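Local coordinates for YJHT (Escherichia coli, PDB 2UVK), which catalyses the conversion of N-acetylneuraminate (sialic acid) from its alpha- to its beta-anomer, speeding mutarotation in the periplasm as a homodimeric beta-propeller, at residues Ala59-Ala62 against Asn67-Val70; His104-Met109 against Phe169-Asp174; Val113-Asn118 against Phe220-Thr225. All coordinates share one frame; numbering follows the deposited sequence.

Contact 1: residues Ala59-Ala62 against Asn67-Val70; sequences ATSA and NLYV
Ala62 and Tyr69 face each other as an antiparallel hydrogen-bonded pair, and between them they satisfy four backbone polar atoms. Ala62 N donates to Tyr69 O at 2.9 Å, in the plane of the carbonyl, and Tyr69 N returns a bond to Ala62 O, also 2.9 Å long and nearly straight, with 170° at the hydrogen. Tyr69 O has a further, weaker visitor, the CA-H of Ser61, with Ser61 CA 3.0 Å from it. A second CA-H···O contact joins Val70 CA to Thr60 O at 3.3 Å. Ser61 and Val70 form the neighbouring non-hydrogen-bonded pair, and Val70 CG1 also packs on Ala59 CB at 4.1 Å.

With CG beside its own backbone N (chi1 -63°), the Tyr69 ring leads away from Ala62 and turns only its edge to Ala62 O, which lies near the ring plane. The side-chain hydroxyls find their partners beyond the hairpin: Thr60 OG1 hydrogen-bonds to Thr114 OG1, and Ser61 OG, in one of its two conformers, to Thr14 OG1.

The arrangement is the beta hairpin of strands 60-64 and 67-71, the first two strands of a propeller blade. Strand 67-71 is paired on its other edge with strand 88-92, where Leu68 bonds through its backbone to Tyr91 and Val70 to His89, while strand 33-37 of the preceding blade brings Trp33 against Leu68 and Val70.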
loop_
_atom_site.group_PDB
_atom_site.type_symbol
_atom_site.label_atom_id
_atom_site.label_comp_id
_atom_site.label_asym_id
_atom_site.label_seq_id
_atom_site.Cartn_x
_atom_site.Cartn_y
_atom_site.Cartn_z
ATOM N N ALA B 59 -15.653 -7.491 4.499
ATOM C CA ALA B 59 -14.739 -7.868 5.582
ATOM C C ALA B 59 -14.408 -9.355 5.519
ATOM O O ALA B 59 -15.049 -10.139 4.809
ATOM C CB ALA B 59 -15.376 -7.550 6.917
ATOM N N THR B 60 -13.390 -9.730 6.270
ATOM C CA THR B 60 -13.089 -11.164 6.446
ATOM C C THR B 60 -13.020 -11.454 7.940
ATOM O O THR B 60 -12.972 -10.548 8.775
ATOM C CB THR B 60 -11.737 -11.564 5.819
ATOM O OG1 THR B 60 -10.678 -10.844 6.450
ATOM C CG2 THR B 60 -11.735 -11.329 4.305
ATOM N N SER B 61 -13.009 -12.735 8.289
ATOM C CA SER B 61 -12.932 -13.124 9.694
ATOM C C SER B 61 -12.255 -14.474 9.853
ATOM O O SER B 61 -12.327 -15.303 8.951
ATOM C CB SER B 61 -14.333 -13.151 10.312
ATOM O OG SER B 61 -15.200 -14.031 9.607
ATOM N N ALA B 62 -11.633 -14.663 11.020
ATOM C CA ALA B 62 -10.891 -15.886 11.341
ATOM C C ALA B 62 -11.088 -16.216 12.790
ATOM O O ALA B 62 -11.076 -15.332 13.616
ATOM C CB ALA B 62 -9.446 -15.677 11.088
ATOM N N ASN B 67 -11.134 -17.094 19.877
ATOM C CA ASN B 67 -11.647 -15.767 19.670
ATOM C C ASN B 67 -11.841 -15.544 18.191
ATOM O O ASN B 67 -11.152 -16.151 17.367
ATOM C CB ASN B 67 -10.679 -14.729 20.209
ATOM C CG ASN B 67 -10.554 -14.786 21.706
ATOM O OD1 ASN B 67 -11.473 -14.396 22.418
ATOM N ND2 ASN B 67 -9.408 -15.249 22.187
ATOM N N LEU B 68 -12.800 -14.680 17.897
ATOM C CA LEU B 68 -13.170 -14.328 16.519
ATOM C C LEU B 68 -12.545 -12.982 16.162
ATOM O O LEU B 68 -12.763 -11.983 16.851
ATOM C CB LEU B 68 -14.687 -14.273 16.404
ATOM C CG LEU B 68 -15.293 -13.687 15.126
ATOM C CD1 LEU B 68 -14.971 -14.605 13.973
ATOM C CD2 LEU B 68 -16.793 -13.499 15.302
ATOM N N TYR B 69 -11.782 -12.971 15.072
ATOM C CA TYR B 69 -11.139 -11.744 14.552
ATOM C C TYR B 69 -11.811 -11.322 13.255
ATOM O O TYR B 69 -12.058 -12.156 12.417
ATOM C CB TYR B 69 -9.649 -11.982 14.301
ATOM C CG TYR B 69 -8.928 -12.295 15.587
ATOM C CD1 TYR B 69 -8.367 -11.303 16.348
ATOM C CD2 TYR B 69 -8.880 -13.597 16.076
ATOM C CE1 TYR B 69 -7.759 -11.576 17.602
ATOM C CE2 TYR B 69 -8.260 -13.883 17.301
ATOM C CZ TYR B 69 -7.693 -12.878 18.053
ATOM O OH TYR B 69 -7.077 -13.168 19.282
ATOM N N VAL B 70 -12.084 -10.024 13.121
ATOM C CA VAL B 70 -12.676 -9.442 11.900
ATOM C C VAL B 70 -11.693 -8.408 11.345
ATOM O O VAL B 70 -11.176 -7.577 12.089
ATOM C CB VAL B 70 -14.055 -8.794 12.166
ATOM C CG1 VAL B 70 -14.582 -8.096 10.914
ATOM C CG2 VAL B 70 -15.053 -9.857 12.648
#

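Contact 2: residues His104-Met109 against Phe169-Asp174; sequences HAPMGM and FLLSFD
Pro106 and Leu171 meet tip to tip, with the ring carbon Pro106 CG seated against both leucine methyls, 3.9 Å from Leu171 CD2 and 4.0 Å from Leu171 CD1. Beside them Met107, a selenomethionine, brings its terminal methyl into the angle between Leu171 and Phe169. These methyl contacts belong to one of two Met107 conformers, in which Met107 CE lies 3.7 Å from Phe169 CB and 3.8 Å from Leu171 CD1. The 3.2 Å approach of Met107 CE to Leu171 CD2 is, in addition, too tight to rely on. The contact is purely apolar, with no hydrogen bond between the segments.

The selenomethionine chain gets there by curling: bends at both chi2 (77°) and chi3 (70°) fold CE back toward the strand. It runs at about a right angle to the side chain of Phe169, whose ring the methyl approaches obliquely beyond CB. Leu171 holds CG beside its backbone N (chi1 -48°) and continues with an extended chi2, which directs the forked end at Pro106 and the Met107 methyl.

In the next shell, the second subunit closes over this patch: Phe165 of the second subunit packs on Pro106, Met107 and Leu171. Asn128 and Asn130 of the same neighbouring subunit donate their ND2 groups to Pro106 O and Ala105 O, fixing the loop backbone from outside and making the contact part of the dimer interface.

Residues 104-109 belong to the loop that leads from strand 97-100, the last of one propeller blade, to strand 112-117, the first of the next. They lie against strand 169-174, the third strand of that second blade, which is flanked by strands 120-125 and 179-185.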
loop_
_atom_site.group_PDB
_atom_site.type_symbol
_atom_site.label_atom_id
_atom_site.label_comp_id
_atom_site.label_asym_id
_atom_site.label_seq_id
_atom_site.Cartn_x
_atom_site.Cartn_y
_atom_site.Cartn_z
ATOM N N HIS B 104 -2.348 -2.053 13.117
ATOM C CA HIS B 104 -2.424 -1.313 11.845
ATOM C C HIS B 104 -1.911 -2.148 10.683
ATOM O O HIS B 104 -0.697 -2.280 10.501
ATOM C CB HIS B 104 -1.601 -0.037 11.983
ATOM C CG HIS B 104 -2.186 0.909 12.984
ATOM N ND1 HIS B 104 -1.714 1.052 14.273
ATOM C CD2 HIS B 104 -3.261 1.723 12.877
ATOM C CE1 HIS B 104 -2.465 1.939 14.903
ATOM N NE2 HIS B 104 -3.426 2.333 14.094
ATOM N N ALA B 105 -2.824 -2.709 9.900
ATOM C CA ALA B 105 -2.415 -3.466 8.726
ATOM C C ALA B 105 -1.765 -2.521 7.713
ATOM O O ALA B 105 -2.234 -1.397 7.511
ATOM C CB ALA B 105 -3.616 -4.165 8.124
ATOM N N PRO B 106 -0.678 -2.966 7.079
ATOM C CA PRO B 106 0.018 -2.113 6.132
ATOM C C PRO B 106 -0.754 -1.763 4.874
ATOM O O PRO B 106 -0.377 -0.804 4.175
ATOM C CB PRO B 106 1.284 -2.912 5.803
ATOM C CG PRO B 106 0.919 -4.291 6.101
ATOM C CD PRO B 106 0.071 -4.221 7.306
HETATM N N MSE B 107 -1.801 -2.525 4.583
HETATM C CA MSE B 107 -2.677 -2.253 3.442
HETATM C C MSE B 107 -4.133 -2.258 3.892
HETATM O O MSE B 107 -4.518 -3.032 4.771
HETATM C CB MSE B 107 -2.457 -3.297 2.336
HETATM C CG MSE B 107 -1.308 -2.977 1.339
HETATM SE SE MSE B 107 0.500 -3.300 2.004
HETATM C CE MSE B 107 0.489 -5.261 2.071
ATOM N N GLY B 108 -4.953 -1.388 3.303
ATOM C CA GLY B 108 -6.365 -1.507 3.488
ATOM C C GLY B 108 -6.789 -2.902 3.061
ATOM O O GLY B 108 -6.099 -3.561 2.271
HETATM N N MSE B 109 -7.921 -3.365 3.571
HETATM C CA MSE B 109 -8.401 -4.721 3.344
HETATM C C MSE B 109 -9.867 -4.715 2.939
HETATM O O MSE B 109 -10.757 -4.632 3.783
HETATM C CB MSE B 109 -8.193 -5.524 4.624
HETATM C CG MSE B 109 -6.734 -5.703 4.947
HETATM SE SE MSE B 109 -6.454 -6.752 6.596
HETATM C CE MSE B 109 -7.030 -5.397 7.884
ATOM N N PHE B 169 0.793 -8.811 -1.874
ATOM C CA PHE B 169 1.562 -9.220 -0.704
ATOM C C PHE B 169 0.763 -10.176 0.152
ATOM O O PHE B 169 -0.460 -10.141 0.172
ATOM C CB PHE B 169 1.995 -8.029 0.126
ATOM C CG PHE B 169 2.974 -7.146 -0.565
ATOM C CD1 PHE B 169 4.316 -7.477 -0.588
ATOM C CD2 PHE B 169 2.566 -5.986 -1.201
ATOM C CE1 PHE B 169 5.232 -6.668 -1.200
ATOM C CE2 PHE B 169 3.477 -5.175 -1.818
ATOM C CZ PHE B 169 4.820 -5.529 -1.831
ATOM N N LEU B 170 1.492 -11.032 0.866
ATOM C CA LEU B 170 0.911 -11.921 1.862
ATOM C C LEU B 170 1.321 -11.392 3.235
ATOM O O LEU B 170 2.511 -11.218 3.514
ATOM C CB LEU B 170 1.433 -13.351 1.676
ATOM C CG LEU B 170 0.824 -14.438 2.569
ATOM C CD1 LEU B 170 -0.613 -14.669 2.268
ATOM C CD2 LEU B 170 1.617 -15.748 2.401
ATOM N N LEU B 171 0.324 -11.123 4.077
ATOM C CA LEU B 171 0.519 -10.533 5.394
ATOM C C LEU B 171 0.128 -11.568 6.437
ATOM O O LEU B 171 -0.780 -12.364 6.203
ATOM C CB LEU B 171 -0.395 -9.302 5.550
ATOM C CG LEU B 171 -0.409 -8.256 4.410
ATOM C CD1 LEU B 171 -1.461 -7.163 4.752
ATOM C CD2 LEU B 171 0.948 -7.678 4.157
ATOM N N SER B 172 0.794 -11.564 7.584
ATOM C CA SER B 172 0.346 -12.416 8.686
ATOM C C SER B 172 0.131 -11.590 9.952
ATOM O O SER B 172 0.960 -10.753 10.322
ATOM C CB SER B 172 1.316 -13.589 8.937
ATOM O OG SER B 172 2.589 -13.152 9.374
ATOM N N PHE B 173 -1.018 -11.829 10.569
ATOM C CA PHE B 173 -1.410 -11.208 11.828
ATOM C C PHE B 173 -1.282 -12.267 12.924
ATOM O O PHE B 173 -1.872 -13.340 12.815
ATOM C CB PHE B 173 -2.860 -10.726 11.726
ATOM C CG PHE B 173 -3.489 -10.368 13.047
ATOM C CD1 PHE B 173 -3.308 -9.128 13.611
ATOM C CD2 PHE B 173 -4.297 -11.291 13.720
ATOM C CE1 PHE B 173 -3.909 -8.787 14.833
ATOM C CE2 PHE B 173 -4.886 -10.938 14.916
ATOM C CZ PHE B 173 -4.682 -9.701 15.466
ATOM N N ASP B 174 -0.536 -11.935 13.977
ATOM C CA ASP B 174 -0.333 -12.856 15.115
ATOM C C ASP B 174 -1.219 -12.398 16.263
ATOM O O ASP B 174 -0.988 -11.333 16.820
ATOM C CB ASP B 174 1.139 -12.861 15.526
ATOM C CG ASP B 174 1.440 -13.883 16.640
ATOM O OD1 ASP B 174 0.482 -14.418 17.213
ATOM O OD2 ASP B 174 2.630 -14.138 16.912
#

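Contact 3: residues Val113-Asn118 against Phe220-Thr225; sequences VTFVHN and FELDFT
An aromatic contact between two neighbouring propeller blades, this one joins His117 and Phe115 on strand 112-117, the first strand of its blade, to Leu222 on strand 219-223, the third strand of the next, and Phe224 just beyond its end. Its centre is a face-to-face stack of the His117 and Phe224 rings, with centroids 4.2 Å apart and planes inclined by 30°. The two side chains slide past each other in opposite directions, and the overlap is offset: Phe224 CG lies over the rim of the imidazole, while His117 NE2 comes within 3.6 Å of Phe224 CD1. On the opposite face of the imidazole rests Asn118 CG, 3.7 Å above the plane, so the ring is held between the two residues.

Swinging CG away from the backbone N (chi1 176°) carries the His117 ring across to the phenylalanine. Phe115 and Phe224 point toward each other and meet obliquely, Phe115 CE1 4.0 Å from Phe224 CE2, and Phe115 CZ also touches Leu222 CD2 at 4.2 Å. Were Phe224 an alanine, the imidazole would probably lose the stack on one face, with Asn118 left on the other, and a gap would open beside Phe115.

The turn carrying Phe224 is shaped by its neighbours. Asp223 OD1 accepts from Thr225 N at 2.9 Å, an Asx turn.

Strand 202-206 lies beside strand 219-223 and supplies Thr203 against Phe115 and Leu205 against Leu222. On the other blade, strand 120-125 pairs with 112-117, and its Tyr122 ring meets that of Phe115 with the planes only about 15° apart.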
loop_
_atom_site.group_PDB
_atom_site.type_symbol
_atom_site.label_atom_id
_atom_site.label_comp_id
_atom_site.label_asym_id
_atom_site.label_seq_id
_atom_site.Cartn_x
_atom_site.Cartn_y
_atom_site.Cartn_z
ATOM N N VAL B 113 -8.691 -11.871 1.012
ATOM C CA VAL B 113 -9.061 -13.135 1.629
ATOM C C VAL B 113 -8.344 -13.243 2.973
ATOM O O VAL B 113 -7.397 -12.507 3.249
ATOM C CB VAL B 113 -8.697 -14.347 0.734
ATOM C CG1 VAL B 113 -9.518 -14.320 -0.557
ATOM C CG2 VAL B 113 -7.196 -14.427 0.508
ATOM N N THR B 114 -8.803 -14.165 3.811
ATOM C CA THR B 114 -8.083 -14.487 5.041
ATOM C C THR B 114 -8.206 -15.972 5.330
ATOM O O THR B 114 -9.270 -16.578 5.145
ATOM C CB THR B 114 -8.631 -13.638 6.217
ATOM O OG1 THR B 114 -8.461 -12.257 5.897
ATOM C CG2 THR B 114 -7.911 -13.915 7.520
ATOM N N PHE B 115 -7.071 -16.562 5.712
ATOM C CA PHE B 115 -7.035 -17.958 6.157
ATOM C C PHE B 115 -6.147 -18.097 7.383
ATOM O O PHE B 115 -5.307 -17.248 7.660
ATOM C CB PHE B 115 -6.574 -18.897 5.026
ATOM C CG PHE B 115 -5.178 -18.630 4.506
ATOM C CD1 PHE B 115 -4.112 -19.405 4.917
ATOM C CD2 PHE B 115 -4.936 -17.640 3.559
ATOM C CE1 PHE B 115 -2.829 -19.191 4.411
ATOM C CE2 PHE B 115 -3.657 -17.425 3.065
ATOM C CZ PHE B 115 -2.602 -18.202 3.505
ATOM N N VAL B 116 -6.348 -19.196 8.119
ATOM C CA VAL B 116 -5.578 -19.446 9.342
ATOM C C VAL B 116 -4.531 -20.527 9.031
ATOM O O VAL B 116 -4.862 -21.587 8.482
ATOM C CB VAL B 116 -6.500 -19.887 10.523
ATOM C CG1 VAL B 116 -5.681 -20.190 11.796
ATOM C CG2 VAL B 116 -7.553 -18.796 10.836
ATOM N N HIS B 117 -3.282 -20.216 9.349
ATOM C CA HIS B 117 -2.191 -21.196 9.218
ATOM C C HIS B 117 -1.258 -21.084 10.420
ATOM O O HIS B 117 -0.799 -20.006 10.796
ATOM C CB HIS B 117 -1.477 -20.969 7.899
ATOM C CG HIS B 117 -0.282 -21.838 7.691
ATOM N ND1 HIS B 117 -0.380 -23.161 7.324
ATOM C CD2 HIS B 117 1.037 -21.563 7.778
ATOM C CE1 HIS B 117 0.835 -23.670 7.212
ATOM N NE2 HIS B 117 1.713 -22.722 7.481
ATOM N N ASN B 118 -1.037 -22.220 11.091
ATOM C CA ASN B 118 -0.180 -22.233 12.269
ATOM C C ASN B 118 -0.439 -21.088 13.254
ATOM O O ASN B 118 0.493 -20.402 13.693
ATOM C CB ASN B 118 1.300 -22.254 11.851
ATOM C CG ASN B 118 1.687 -23.517 11.060
ATOM O OD1 ASN B 118 2.701 -23.531 10.359
ATOM N ND2 ASN B 118 0.871 -24.554 11.150
ATOM N N PHE B 220 -4.400 -20.048 -7.858
ATOM C CA PHE B 220 -3.066 -20.086 -7.292
ATOM C C PHE B 220 -3.012 -20.993 -6.082
ATOM O O PHE B 220 -3.924 -21.019 -5.275
ATOM C CB PHE B 220 -2.618 -18.691 -6.894
ATOM C CG PHE B 220 -2.681 -17.695 -8.011
ATOM C CD1 PHE B 220 -1.703 -17.677 -8.989
ATOM C CD2 PHE B 220 -3.710 -16.755 -8.077
ATOM C CE1 PHE B 220 -1.754 -16.784 -10.003
ATOM C CE2 PHE B 220 -3.756 -15.828 -9.097
ATOM C CZ PHE B 220 -2.772 -15.837 -10.063
ATOM N N GLU B 221 -1.905 -21.723 -5.950
ATOM C CA GLU B 221 -1.657 -22.552 -4.816
ATOM C C GLU B 221 -0.463 -22.003 -4.057
ATOM O O GLU B 221 0.624 -21.768 -4.624
ATOM C CB GLU B 221 -1.347 -23.970 -5.310
ATOM C CG GLU B 221 -1.166 -24.981 -4.243
ATOM C CD GLU B 221 -0.840 -26.296 -4.872
ATOM O OE1 GLU B 221 0.358 -26.464 -5.225
ATOM O OE2 GLU B 221 -1.801 -27.079 -5.090
ATOM N N LEU B 222 -0.652 -21.830 -2.768
ATOM C CA LEU B 222 0.414 -21.499 -1.850
ATOM C C LEU B 222 0.790 -22.786 -1.147
ATOM O O LEU B 222 -0.041 -23.389 -0.504
ATOM C CB LEU B 222 -0.028 -20.450 -0.811
ATOM C CG LEU B 222 -0.214 -19.007 -1.314
ATOM C CD1 LEU B 222 -1.239 -18.859 -2.449
ATOM C CD2 LEU B 222 -0.599 -18.090 -0.135
ATOM N N ASP B 223 2.054 -23.172 -1.289
ATOM C CA ASP B 223 2.583 -24.413 -0.740
ATOM C C ASP B 223 3.544 -24.091 0.412
ATOM O O ASP B 223 4.653 -23.602 0.199
ATOM C CB ASP B 223 3.259 -25.147 -1.878
ATOM C CG ASP B 223 3.845 -26.488 -1.451
ATOM O OD1 ASP B 223 3.942 -26.756 -0.238
ATOM O OD2 ASP B 223 4.215 -27.270 -2.356
ATOM N N PHE B 224 3.088 -24.345 1.631
ATOM C CA PHE B 224 3.861 -24.103 2.841
ATOM C C PHE B 224 4.589 -25.369 3.333
ATOM O O PHE B 224 5.039 -25.374 4.471
ATOM C CB PHE B 224 2.937 -23.662 3.989
ATOM C CG PHE B 224 2.303 -22.280 3.815
ATOM C CD1 PHE B 224 2.882 -21.177 4.403
ATOM C CD2 PHE B 224 1.101 -22.122 3.141
ATOM C CE1 PHE B 224 2.301 -19.921 4.282
ATOM C CE2 PHE B 224 0.504 -20.849 3.036
ATOM C CZ PHE B 224 1.120 -19.778 3.599
ATOM N N THR B 225 4.693 -26.409 2.506
ATOM C CA THR B 225 5.236 -27.711 2.961
ATOM C C THR B 225 6.738 -27.686 3.204
ATOM O O THR B 225 7.261 -28.496 3.980
ATOM C CB THR B 225 4.924 -28.846 1.967
ATOM O OG1 THR B 225 5.465 -28.536 0.674
ATOM C CG2 THR B 225 3.428 -29.087 1.844
#

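How the contacts relate
Contact 1 lies within one blade, contact 2 joins that blade's exit loop to the next, and contact 3 joins the next to the one after; along the chain contacts 2 and 3 interleave. Contacts 1 and 2, with centres about 13 Å apart, meet where Tyr69 CD1 packs on Phe173 CE2 at 3.8 Å. Contacts 1 and 3 lie about 16 Å apart between centres and are joined by Ala62 CB against Val116 CG2 at 3.7 Å. Contacts 2 and 3, about 14 Å apart between centres, share the sheet of strands 112-117 and 169-174; Leu170 bridges them by touching Phe115, Leu222 and Phe224. All three lie away from Glu209, the predicted proton acceptor.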